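PDB 3BB5: stress responsive alpha-beta protein from Jannaschia sp., which is of unknown function but forms a dimer of ferredoxin-like alpha-beta subunits belonging to the stress-responsive A/B barrel family. Local coordinates for residues Ile44-Ala49 with Phe58-Asn63; Leu21-Met26 with Asp88-His93; Met35-Glu40 with Val104-Asn109. All blocks are in the same frame, centred on the assembly; numbering follows the deposited sequence.

Contact 1: residues Ile44-Ala49 with Phe58-Asn63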
loop_
_atom_site.group_PDB
_atom_site.type_symbol
_atom_site.label_atom_id
_atom_site.label_comp_id
_atom_site.label_asym_id
_atom_site.label_seq_id
_atom_site.Cartn_x
_atom_site.Cartn_y
_atom_site.Cartn_z
ATOM N N ILE A 44 4.683 -19.229 -0.922
ATOM C CA ILE A 44 5.204 -19.514 0.417
ATOM C C ILE A 44 4.475 -18.664 1.506
ATOM O O ILE A 44 4.042 -19.180 2.533
ATOM C CB ILE A 44 6.752 -19.361 0.484
ATOM C CG1 ILE A 44 7.424 -20.504 -0.298
ATOM C CG2 ILE A 44 7.226 -19.319 1.942
ATOM C CD1 ILE A 44 8.914 -20.277 -0.709
ATOM N N LEU A 45 4.318 -17.379 1.245
ATOM C CA LEU A 45 3.557 -16.493 2.130
ATOM C C LEU A 45 2.038 -16.756 2.212
ATOM O O LEU A 45 1.477 -16.697 3.310
ATOM C CB LEU A 45 3.857 -15.064 1.786
ATOM C CG LEU A 45 5.330 -14.644 1.986
ATOM C CD1 LEU A 45 5.499 -13.181 1.555
ATOM C CD2 LEU A 45 5.789 -14.861 3.424
ATOM N N ASP A 46 1.399 -17.133 1.098
ATOM C CA ASP A 46 -0.001 -17.601 1.126
ATOM C C ASP A 46 -0.193 -18.779 2.095
ATOM O O ASP A 46 -1.193 -18.850 2.808
ATOM C CB ASP A 46 -0.516 -18.020 -0.258
ATOM C CG ASP A 46 -0.865 -16.829 -1.157
ATOM O OD1 ASP A 46 -1.188 -15.748 -0.623
ATOM O OD2 ASP A 46 -0.764 -16.953 -2.405
ATOM N N GLY A 47 0.774 -19.690 2.110
ATOM C CA GLY A 47 0.753 -20.815 3.022
ATOM C C GLY A 47 0.932 -20.438 4.455
ATOM O O GLY A 47 0.323 -21.034 5.327
ATOM N N LEU A 48 1.800 -19.476 4.716
ATOM C CA LEU A 48 2.030 -19.015 6.075
ATOM C C LEU A 48 0.869 -18.243 6.715
ATOM O O LEU A 48 0.548 -18.492 7.873
ATOM C CB LEU A 48 3.333 -18.206 6.177
ATOM C CG LEU A 48 3.630 -17.577 7.539
ATOM C CD1 LEU A 48 3.833 -18.658 8.600
ATOM C CD2 LEU A 48 4.798 -16.594 7.425
ATOM N N ALA A 49 0.239 -17.336 5.991
ATOM C CA ALA A 49 -0.796 -16.429 6.549
ATOM C C ALA A 49 -1.847 -17.105 7.471
ATOM O O ALA A 49 -2.070 -16.616 8.584
ATOM C CB ALA A 49 -1.495 -15.713 5.447
ATOM N N PHE A 58 -3.860 -11.558 3.773
ATOM C CA PHE A 58 -2.676 -11.490 2.947
ATOM C C PHE A 58 -3.121 -11.513 1.478
ATOM O O PHE A 58 -3.864 -12.366 1.064
ATOM C CB PHE A 58 -1.699 -12.628 3.259
ATOM C CG PHE A 58 -0.501 -12.661 2.322
ATOM C CD1 PHE A 58 0.540 -11.767 2.477
ATOM C CD2 PHE A 58 -0.440 -13.561 1.267
ATOM C CE1 PHE A 58 1.615 -11.759 1.613
ATOM C CE2 PHE A 58 0.633 -13.552 0.407
ATOM C CZ PHE A 58 1.671 -12.640 0.586
ATOM N N ARG A 59 -2.670 -10.524 0.726
ATOM C CA ARG A 59 -3.059 -10.296 -0.652
ATOM C C ARG A 59 -1.858 -9.820 -1.478
ATOM O O ARG A 59 -1.018 -9.063 -0.999
ATOM C CB ARG A 59 -4.127 -9.200 -0.704
ATOM C CG ARG A 59 -5.484 -9.606 -0.155
ATOM C CD ARG A 59 -6.207 -10.619 -1.037
ATOM N NE ARG A 59 -7.629 -10.621 -0.703
ATOM C CZ ARG A 59 -8.168 -11.255 0.336
ATOM N NH1 ARG A 59 -7.424 -11.996 1.151
ATOM N NH2 ARG A 59 -9.474 -11.152 0.562
ATOM N N HIS A 60 -1.788 -10.260 -2.726
ATOM C CA HIS A 60 -0.674 -9.915 -3.602
ATOM C C HIS A 60 -1.118 -9.799 -5.060
ATOM O O HIS A 60 -2.065 -10.467 -5.484
ATOM C CB HIS A 60 0.473 -10.919 -3.445
ATOM C CG HIS A 60 0.101 -12.336 -3.745
ATOM N ND1 HIS A 60 0.168 -12.871 -5.013
ATOM C CD2 HIS A 60 -0.299 -13.346 -2.933
ATOM C CE1 HIS A 60 -0.192 -14.145 -4.971
ATOM N NE2 HIS A 60 -0.498 -14.453 -3.723
ATOM N N GLY A 61 -0.438 -8.946 -5.834
ATOM C CA GLY A 61 -0.705 -8.913 -7.269
ATOM C C GLY A 61 0.089 -7.890 -8.044
ATOM O O GLY A 61 0.843 -7.140 -7.452
ATOM N N PRO A 62 -0.080 -7.872 -9.377
ATOM C CA PRO A 62 0.524 -6.832 -10.166
ATOM C C PRO A 62 -0.022 -5.487 -9.816
ATOM O O PRO A 62 -1.190 -5.353 -9.531
ATOM C CB PRO A 62 0.135 -7.179 -11.609
ATOM C CG PRO A 62 -0.992 -8.201 -11.515
ATOM C CD PRO A 62 -0.826 -8.854 -10.199
ATOM N N ASN A 63 0.847 -4.496 -9.907
ATOM C CA ASN A 63 0.475 -3.106 -9.889
ATOM C C ASN A 63 0.045 -2.651 -11.296
ATOM O O ASN A 63 0.880 -2.438 -12.189
ATOM C CB ASN A 63 1.667 -2.300 -9.367
ATOM C CG ASN A 63 1.377 -0.827 -9.217
ATOM O OD1 ASN A 63 0.233 -0.376 -9.291
ATOM N ND2 ASN A 63 2.436 -0.057 -8.985
#
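Asp46, near the end of helix 34-48, makes the polar part of this contact, OD2 through a hydrogen bond to His60 and OD1 through a contact at the edge of the Phe58 ring. His60 NE2 donates to Asp46 OD2 at 2.8 Å, with an N-H...O angle of 156°. The acceptor lies close to the imidazole plane and is approached on its syn side, near the carboxylate plane. The bond thus runs close to both planes, although the two groups are twisted by 33° against each other. A hydrogen bond between His60 ND1 and Tyr75 OH engages the other ring nitrogen, so both nitrogens of the imidazole are tied and its rotation is fixed.

The other oxygen, Asp46 OD1, sits at the rim of the Phe58 ring, 3.0 Å from CD2 and near the ring plane, where the slightly positive ring hydrogens point. The backbone oxygen of Leu45 lies over one face of the same ring.

These contacts lie in the layer between helix 34-48 and strand 55-62, outermost in the sheet of this chain, in the ferredoxin-like alpha-beta sandwich: the local axes run nearly antiparallel (163°) and pass 9.0 Å apart, as expected for a helix lying on a sheet and followed by a strand running back beneath it.

Apolar packing fills the rest. Leu45 CB touches Phe58 CZ at 3.5 Å, with Leu45 CD1 a little further off, and the two side chains cross at about a right angle. Ala49 CB meets Phe58 CB at 3.8 Å; Phe58 CG stands anti to its backbone N, which carries the ring from there along the helix to Leu45 and Asp46.

Contact 2: residues Leu21-Met26 with Asp88-His93. With EDO (1,2-ethanediol), chain G.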
loop_
_atom_site.group_PDB
_atom_site.type_symbol
_atom_site.label_atom_id
_atom_site.label_comp_id
_atom_site.label_asym_id
_atom_site.label_seq_id
_atom_site.Cartn_x
_atom_site.Cartn_y
_atom_site.Cartn_z
ATOM N N LEU A 21 -2.406 -2.691 11.834
ATOM C CA LEU A 21 -1.320 -2.334 10.936
ATOM C C LEU A 21 -1.481 -2.933 9.542
ATOM O O LEU A 21 -1.644 -4.134 9.384
ATOM C CB LEU A 21 0.044 -2.768 11.523
ATOM C CG LEU A 21 0.589 -2.063 12.771
ATOM C CD1 LEU A 21 1.823 -2.838 13.259
ATOM C CD2 LEU A 21 0.941 -0.598 12.503
ATOM N N TYR A 22 -1.388 -2.078 8.536
ATOM C CA TYR A 22 -1.417 -2.499 7.143
ATOM C C TYR A 22 0.013 -2.405 6.660
ATOM O O TYR A 22 0.546 -1.327 6.550
ATOM C CB TYR A 22 -2.329 -1.594 6.309
ATOM C CG TYR A 22 -3.820 -1.891 6.390
ATOM C CD1 TYR A 22 -4.383 -2.531 7.486
ATOM C CD2 TYR A 22 -4.673 -1.477 5.385
ATOM C CE1 TYR A 22 -5.733 -2.779 7.556
ATOM C CE2 TYR A 22 -6.037 -1.718 5.445
ATOM C CZ TYR A 22 -6.558 -2.370 6.532
ATOM O OH TYR A 22 -7.907 -2.612 6.591
ATOM N N HIS A 23 0.616 -3.558 6.401
ATOM C CA HIS A 23 2.030 -3.717 5.998
ATOM C C HIS A 23 2.045 -3.888 4.500
ATOM O O HIS A 23 1.606 -4.903 4.016
ATOM C CB HIS A 23 2.571 -4.980 6.704
ATOM C CG HIS A 23 4.021 -5.293 6.462
ATOM N ND1 HIS A 23 5.049 -4.548 7.002
ATOM C CD2 HIS A 23 4.613 -6.318 5.795
ATOM C CE1 HIS A 23 6.209 -5.090 6.663
ATOM N NE2 HIS A 23 5.972 -6.163 5.933
ATOM N N LEU A 24 2.500 -2.872 3.773
ATOM C CA LEU A 24 2.508 -2.877 2.326
ATOM C C LEU A 24 3.939 -2.961 1.833
ATOM O O LEU A 24 4.797 -2.184 2.242
ATOM C CB LEU A 24 1.835 -1.616 1.763
ATOM C CG LEU A 24 2.094 -1.297 0.260
ATOM C CD1 LEU A 24 1.393 -2.300 -0.730
ATOM C CD2 LEU A 24 1.706 0.181 -0.098
ATOM N N VAL A 25 4.182 -3.903 0.932
ATOM C CA VAL A 25 5.525 -4.174 0.420
ATOM C C VAL A 25 5.467 -4.076 -1.109
ATOM O O VAL A 25 4.763 -4.863 -1.739
ATOM C CB VAL A 25 6.029 -5.592 0.874
ATOM C CG1 VAL A 25 7.428 -5.873 0.346
ATOM C CG2 VAL A 25 5.950 -5.729 2.403
HETATM N N MSE A 26 6.161 -3.076 -1.671
HETATM C CA MSE A 26 6.263 -2.867 -3.126
HETATM C C MSE A 26 7.636 -3.271 -3.663
HETATM O O MSE A 26 8.667 -2.917 -3.110
HETATM C CB MSE A 26 5.960 -1.411 -3.478
HETATM C CG MSE A 26 4.590 -0.910 -2.984
HETATM SE SE MSE A 26 3.082 -1.943 -3.671
HETATM C CE MSE A 26 3.435 -1.758 -5.592
ATOM N N ASP A 88 5.585 -8.632 14.354
ATOM C CA ASP A 88 6.838 -9.217 14.836
ATOM C C ASP A 88 6.855 -10.734 14.789
ATOM O O ASP A 88 7.884 -11.328 14.526
ATOM C CB ASP A 88 7.097 -8.793 16.275
ATOM C CG ASP A 88 7.307 -7.295 16.428
ATOM O OD1 ASP A 88 7.644 -6.606 15.434
ATOM O OD2 ASP A 88 7.118 -6.824 17.563
ATOM N N ALA A 89 5.717 -11.358 15.064
ATOM C CA ALA A 89 5.570 -12.804 14.937
ATOM C C ALA A 89 5.838 -13.231 13.512
ATOM O O ALA A 89 6.496 -14.212 13.268
ATOM C CB ALA A 89 4.196 -13.233 15.340
ATOM N N TYR A 90 5.348 -12.435 12.566
ATOM C CA TYR A 90 5.539 -12.683 11.145
ATOM C C TYR A 90 6.980 -12.475 10.702
ATOM O O TYR A 90 7.542 -13.303 9.987
ATOM C CB TYR A 90 4.542 -11.816 10.391
ATOM C CG TYR A 90 4.814 -11.545 8.932
ATOM C CD1 TYR A 90 5.564 -10.467 8.555
ATOM C CD2 TYR A 90 4.245 -12.312 7.945
ATOM C CE1 TYR A 90 5.772 -10.180 7.251
ATOM C CE2 TYR A 90 4.467 -12.046 6.643
ATOM C CZ TYR A 90 5.231 -10.968 6.296
ATOM O OH TYR A 90 5.449 -10.637 4.981
ATOM N N ALA A 91 7.572 -11.368 11.145
ATOM C CA ALA A 91 8.960 -11.036 10.868
ATOM C C ALA A 91 9.897 -12.210 11.132
ATOM O O ALA A 91 10.706 -12.552 10.280
ATOM C CB ALA A 91 9.386 -9.860 11.717
ATOM N N VAL A 92 9.755 -12.828 12.306
ATOM C CA VAL A 92 10.707 -13.798 12.789
ATOM C C VAL A 92 10.428 -15.212 12.368
ATOM O O VAL A 92 11.280 -16.063 12.527
ATOM C CB VAL A 92 10.815 -13.767 14.340
ATOM C CG1 VAL A 92 11.290 -12.403 14.789
ATOM C CG2 VAL A 92 9.475 -14.148 15.012
ATOM N N HIS A 93 9.243 -15.498 11.845
ATOM C CA HIS A 93 8.896 -16.875 11.511
ATOM C C HIS A 93 9.829 -17.374 10.395
ATOM O O HIS A 93 10.069 -16.637 9.432
ATOM C CB HIS A 93 7.421 -16.947 11.068
ATOM C CG HIS A 93 6.902 -18.343 10.909
ATOM N ND1 HIS A 93 7.240 -19.153 9.848
ATOM C CD2 HIS A 93 6.049 -19.064 11.672
ATOM C CE1 HIS A 93 6.628 -20.319 9.976
ATOM N NE2 HIS A 93 5.902 -20.290 11.077
HETATM C C1 EDO G . 9.647 -7.719 3.318
HETATM O O1 EDO G . 10.747 -7.451 4.202
HETATM C C2 EDO G . 8.811 -8.914 3.793
HETATM O O2 EDO G . 7.625 -8.496 4.507
#
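His23 and Tyr90 turn their rings toward each other from strand 21-27 and helix 84-92 as an oblique pair, the planes inclined by 72° and the centroids 5.9 Å apart. Their closest atoms, His23 NE2 and Tyr90 CE1, are 4.2 Å apart, and no hydrogen bond joins them directly.

A 1,2-ethanediol, probably from the crystallisation liquor, bridges the two. Its O2 lies at the edge of both rings, near their planes, 3.2 Å from His23 NE2 and 3.1 Å from Tyr90 OH; the donor is not settled in either hydrogen bond. Val25 CG2 adds a van der Waals contact to the same O2 at 3.9 Å.

The site lies between the sheet and the helical layer of the ferredoxin-like fold, with His23 on an inner strand, and the bound diol is consistent with a small pocket there. His23 CG is anti to the backbone N (chi1 -178°), which extends the imidazole away from that nitrogen and brings NE2 to the diol oxygen, while ND1 is held by a hydrogen bond to Asp118 of strand 114-120. This second bond fixes the imidazole's rotation. Tyr90 also meets the rings of Phe81 and His96.

Contact 3: residues Met35-Glu40 with Val104-Asn109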
loop_
_atom_site.group_PDB
_atom_site.type_symbol
_atom_site.label_atom_id
_atom_site.label_comp_id
_atom_site.label_asym_id
_atom_site.label_seq_id
_atom_site.Cartn_x
_atom_site.Cartn_y
_atom_site.Cartn_z
HETATM N N MSE A 35 10.667 -12.417 -11.358
HETATM C CA MSE A 35 9.226 -12.641 -11.112
HETATM C C MSE A 35 8.845 -14.081 -10.751
HETATM O O MSE A 35 7.965 -14.306 -9.906
HETATM C CB MSE A 35 8.384 -12.198 -12.305
HETATM C CG MSE A 35 7.982 -10.714 -12.288
HETATM SE SE MSE A 35 7.127 -10.044 -10.630
HETATM C CE MSE A 35 5.873 -11.418 -10.163
ATOM N N ASP A 36 9.485 -15.046 -11.395
ATOM C CA ASP A 36 9.317 -16.445 -11.037
ATOM C C ASP A 36 9.627 -16.705 -9.560
ATOM O O ASP A 36 8.862 -17.370 -8.884
ATOM C CB ASP A 36 10.199 -17.367 -11.915
ATOM C CG ASP A 36 9.590 -17.651 -13.293
ATOM O OD1 ASP A 36 8.625 -16.962 -13.701
ATOM O OD2 ASP A 36 10.103 -18.555 -13.987
ATOM N N ARG A 37 10.747 -16.180 -9.076
ATOM C CA ARG A 37 11.154 -16.395 -7.695
ATOM C C ARG A 37 10.197 -15.681 -6.755
ATOM O O ARG A 37 9.837 -16.202 -5.710
ATOM C CB ARG A 37 12.577 -15.873 -7.471
ATOM C CG ARG A 37 13.150 -16.303 -6.113
ATOM C CD ARG A 37 14.671 -16.118 -5.946
ATOM N NE ARG A 37 15.418 -16.453 -7.153
ATOM C CZ ARG A 37 15.828 -15.565 -8.054
ATOM N NH1 ARG A 37 15.589 -14.287 -7.899
ATOM N NH2 ARG A 37 16.480 -15.965 -9.123
ATOM N N ILE A 38 9.794 -14.474 -7.150
ATOM C CA ILE A 38 8.821 -13.683 -6.380
ATOM C C ILE A 38 7.499 -14.395 -6.278
ATOM O O ILE A 38 6.874 -14.366 -5.239
ATOM C CB ILE A 38 8.610 -12.282 -6.966
ATOM C CG1 ILE A 38 9.890 -11.457 -6.713
ATOM C CG2 ILE A 38 7.318 -11.633 -6.362
ATOM C CD1 ILE A 38 9.963 -10.086 -7.352
HETATM N N MSE A 39 7.082 -15.037 -7.370
HETATM C CA MSE A 39 5.842 -15.808 -7.372
HETATM C C MSE A 39 5.915 -17.059 -6.468
HETATM O O MSE A 39 4.923 -17.388 -5.811
HETATM C CB MSE A 39 5.417 -16.183 -8.813
HETATM C CG MSE A 39 4.957 -15.010 -9.690
HETATM SE SE MSE A 39 3.750 -13.686 -8.888
HETATM C CE MSE A 39 2.355 -14.899 -8.273
ATOM N N GLU A 40 7.060 -17.750 -6.426
ATOM C CA GLU A 40 7.287 -18.792 -5.393
ATOM C C GLU A 40 7.226 -18.221 -3.967
ATOM O O GLU A 40 6.655 -18.851 -3.066
ATOM C CB GLU A 40 8.613 -19.546 -5.599
ATOM C CG GLU A 40 8.494 -21.035 -6.130
ATOM N N VAL A 104 14.571 -10.316 -1.645
ATOM C CA VAL A 104 15.777 -9.515 -1.674
ATOM C C VAL A 104 16.693 -9.948 -2.794
ATOM O O VAL A 104 17.326 -9.104 -3.422
ATOM C CB VAL A 104 16.506 -9.571 -0.311
ATOM C CG1 VAL A 104 17.998 -9.216 -0.426
ATOM C CG2 VAL A 104 15.808 -8.646 0.673
ATOM N N ALA A 105 16.782 -11.255 -3.029
ATOM C CA ALA A 105 17.578 -11.810 -4.133
ATOM C C ALA A 105 16.979 -11.500 -5.519
ATOM O O ALA A 105 17.663 -11.570 -6.513
ATOM C CB ALA A 105 17.741 -13.328 -3.953
ATOM N N SER A 106 15.694 -11.161 -5.558
ATOM C CA SER A 106 14.953 -10.892 -6.785
ATOM C C SER A 106 14.778 -9.399 -7.111
ATOM O O SER A 106 14.186 -9.055 -8.124
ATOM C CB SER A 106 13.563 -11.505 -6.629
ATOM O OG SER A 106 13.660 -12.879 -6.396
ATOM N N CYS A 107 15.260 -8.503 -6.253
ATOM C CA CYS A 107 15.031 -7.085 -6.462
ATOM C C CYS A 107 16.265 -6.285 -6.694
ATOM O O CYS A 107 17.376 -6.693 -6.340
ATOM C CB CYS A 107 14.249 -6.473 -5.290
ATOM S SG CYS A 107 12.534 -7.076 -5.206
ATOM N N ARG A 108 16.032 -5.111 -7.282
ATOM C CA ARG A 108 17.078 -4.178 -7.641
ATOM C C ARG A 108 17.836 -3.683 -6.412
ATOM O O ARG A 108 17.243 -3.102 -5.506
ATOM C CB ARG A 108 16.496 -2.988 -8.396
ATOM C CG ARG A 108 17.584 -2.021 -8.860
ATOM C CD ARG A 108 17.151 -1.157 -10.027
ATOM N NE ARG A 108 17.698 0.185 -9.893
ATOM N N ASN A 109 19.151 -3.911 -6.410
ATOM C CA ASN A 109 20.036 -3.576 -5.297
ATOM C C ASN A 109 19.592 -4.194 -3.982
ATOM O O ASN A 109 19.884 -3.660 -2.918
ATOM C CB ASN A 109 20.166 -2.063 -5.137
ATOM C CG ASN A 109 20.964 -1.445 -6.226
ATOM O OD1 ASN A 109 22.001 -1.965 -6.613
ATOM N ND2 ASN A 109 20.496 -0.304 -6.727
#
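Arg37 reaches from helix 34-48 to Ser106, just past helix 94-105, and its NH1 donates a hydrogen bond to Ser106 OG at 2.8 Å. The N-H...O angle is 147°, so the bond is somewhat bent, and the hydroxyl oxygen lies 16° out of the guanidinium plane, at the group's edge. The aliphatic part of the arginine follows closely: Arg37 CB and Arg37 CD each come within 3.4 Å of Ser106 OG, so the side chain curls around the hydroxyl as well as bonding to it. A bend at chi3 (-39°) in an otherwise extended chain turns the guanidinium back for this grip. Arg37 NH1 also lies 3.7 Å from the carbonyl oxygen of Ala105, a looser approach.

On the neighbouring position of the helix, Ile38 supplies the apolar half. Its CG1 packs on Ser106 CB at 3.7 Å, with CD1 slightly further away, so the serine methylene rests on the isoleucine while its oxygen faces the arginine.

In the next shell, Ser106 OG also hydrogen-bonds to the carbonyl oxygen of Met102, a turn back in helix 94-105. That bond ties the hydroxyl to the helix end and places its oxygen for Arg37 NH1. Met102 also packs on the Arg37 side chain, and Leu103 on Ile38.

Further out, backbone hydrogen bonds join Ser106 with Glu30 and Arg108 with Glu28, pinning the connection out of helix 94-105 to the approach to helix 34-48. The contact thus lies where two helices on one face of the sheet come together, with Cys107 reaching Ile114 of strand 114-120 beyond.

From the N terminus, strand 21-27 enters contact 2 first, and helix 34-48 follows it, supplying residues 35-40 to contact 3 and 44-49 to contact 1. Contact 1 closes soonest, across eight intervening residues, when strand 55-62 returns against the helix; it is nested inside the loops of both other contacts. Contact 2 closes at helix 84-92 and contact 3 just after helix 94-105, so these two cross, their centres about 17 Å apart on opposite sides of the chain's centre. Contacts 1 and 2 bind helices 34-48 and 84-92 to the sheet and touch at Leu48 and His93; contact 3 joins helix 34-48 to the end of helix 94-105.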